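Local structure of mevalonate kinase (Staphylococcus aureus, 2X7I) at residues 29-34 with 148-153. The protein probably catalyses the ATP-dependent phosphorylation of mevalonate to 5-phosphomevalonate, an early step of isoprenoid synthesis by the mevalonate pathway. Numbering follows the deposited sequence.
Sequences AIAVPF and TQTIVS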
# COMPACT_ATOMS: atom_id res chain seq x y z
N ALA A 29 -3.40 -14.45 -0.49
CA ALA A 29 -2.67 -13.21 -0.68
C ALA A 29 -1.35 -13.18 0.11
O ALA A 29 -1.22 -13.83 1.15
CB ALA A 29 -3.55 -12.02 -0.28
N ILE A 30 -0.39 -12.42 -0.39
CA ILE A 30 0.78 -12.05 0.39
C ILE A 30 0.94 -10.52 0.38
O ILE A 30 1.25 -9.93 -0.65
CB ILE A 30 2.06 -12.72 -0.14
CG1 ILE A 30 1.95 -14.24 0.05
CG2 ILE A 30 3.29 -12.14 0.56
CD1 ILE A 30 3.25 -14.92 0.39
N ALA A 31 0.73 -9.91 1.54
CA ALA A 31 0.89 -8.48 1.71
C ALA A 31 2.19 -8.21 2.47
O ALA A 31 2.58 -9.00 3.34
CB ALA A 31 -0.27 -7.92 2.47
N VAL A 32 2.87 -7.11 2.13
CA VAL A 32 4.07 -6.69 2.84
C VAL A 32 4.03 -5.18 3.03
O VAL A 32 3.38 -4.49 2.25
CB VAL A 32 5.38 -7.05 2.06
CG1 VAL A 32 5.50 -8.54 1.87
CG2 VAL A 32 5.44 -6.31 0.72
N PRO A 33 4.75 -4.67 4.05
CA PRO A 33 4.85 -3.23 4.24
C PRO A 33 5.44 -2.55 3.02
O PRO A 33 6.34 -3.10 2.40
CB PRO A 33 5.80 -3.09 5.44
CG PRO A 33 5.81 -4.39 6.10
CD PRO A 33 5.54 -5.41 5.06
N PHE A 34 4.92 -1.37 2.68
CA PHE A 34 5.47 -0.57 1.58
C PHE A 34 6.18 0.63 2.21
O PHE A 34 5.60 1.70 2.37
CB PHE A 34 4.34 -0.16 0.64
CG PHE A 34 4.76 0.70 -0.54
CD1 PHE A 34 5.93 0.44 -1.23
CD2 PHE A 34 3.95 1.74 -0.97
CE1 PHE A 34 6.29 1.21 -2.31
CE2 PHE A 34 4.31 2.51 -2.05
CZ PHE A 34 5.48 2.25 -2.73
N THR A 148 -4.17 -3.25 7.54
CA THR A 148 -3.89 -2.72 8.86
C THR A 148 -2.89 -3.59 9.64
O THR A 148 -1.97 -3.08 10.27
CB THR A 148 -5.18 -2.54 9.70
OG1 THR A 148 -6.13 -1.76 8.96
CG2 THR A 148 -4.87 -1.84 11.02
N GLN A 149 -3.07 -4.90 9.60
CA GLN A 149 -2.17 -5.81 10.30
C GLN A 149 -0.76 -5.78 9.69
O GLN A 149 0.23 -5.75 10.42
CB GLN A 149 -2.74 -7.23 10.33
CG GLN A 149 -1.81 -8.29 10.92
CD GLN A 149 -1.38 -8.02 12.36
OE1 GLN A 149 -1.95 -7.16 13.03
NE2 GLN A 149 -0.39 -8.78 12.84
N THR A 150 -0.66 -5.78 8.37
CA THR A 150 0.66 -5.71 7.71
C THR A 150 1.37 -4.42 8.08
O THR A 150 2.53 -4.43 8.45
CB THR A 150 0.53 -5.81 6.18
OG1 THR A 150 -0.18 -7.00 5.82
CG2 THR A 150 1.90 -5.81 5.52
N ILE A 151 0.65 -3.30 7.99
CA ILE A 151 1.20 -1.99 8.31
C ILE A 151 1.63 -1.86 9.78
O ILE A 151 2.77 -1.49 10.06
CB ILE A 151 0.19 -0.86 7.97
CG1 ILE A 151 0.07 -0.72 6.45
CG2 ILE A 151 0.65 0.47 8.54
CD1 ILE A 151 -1.07 0.17 6.05
N VAL A 152 0.74 -2.18 10.71
CA VAL A 152 1.02 -2.04 12.14
C VAL A 152 2.15 -2.95 12.61
O VAL A 152 3.10 -2.49 13.25
CB VAL A 152 -0.24 -2.30 12.99
CG1 VAL A 152 0.11 -2.37 14.46
CG2 VAL A 152 -1.25 -1.21 12.75
N SER A 153 2.06 -4.24 12.28
CA SER A 153 3.10 -5.21 12.64
C SER A 153 4.45 -4.95 11.95
O SER A 153 5.48 -5.33 12.46
CB SER A 153 2.65 -6.63 12.29
OG SER A 153 2.53 -6.81 10.88
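T150 carries nearly all of the helix side of this contact, set against the strand between A31 and P33. Its methyl does the closest touching: CG2 comes to 3.3 Å from the carbonyl carbon C of V32 and lies 3.4 Å from N of P33, so it sits over a face of the peptide link joining these two residues rather than on a side chain. A chi1 of -56° sets OG1 of T150 beside its backbone N and turns CG2 anti to that N, out to the strand. There the hydroxyl is hydrogen-bonded to the carbonyl O of I146, one turn back in the same helix, which satisfies a buried polar group without help from the strand. Across the contact the same OG1 of T150 meets the methyl of A31, with CB 3.5 Å away. The P33 ring closes the other end of the patch: its CD is 3.7 Å from CG2 of T150, the two side chains crossing at about a right angle, and its CG lies 4.0 Å from O of T150. No hydrogen bond joins the segments; the axes of 29-34 and 148-153 approach to 7.3 Å at an angle of 42°, a closeness consistent with the small side chains of A31 and T150. V32 points its side chain away from the helix, against P156 and L170, while I151 turns from the strand to pack on S11 and T12. Backbone bonds from A31 to V157 and from V32 to I15 hold this part of the strand between its neighbours in the sheet. The arrangement is a close helix-on-sheet packing in which helix 145-153 lies against strand 29-45 of the mixed sheet, within the alpha/beta N-terminal domain characteristic of GHMP kinases.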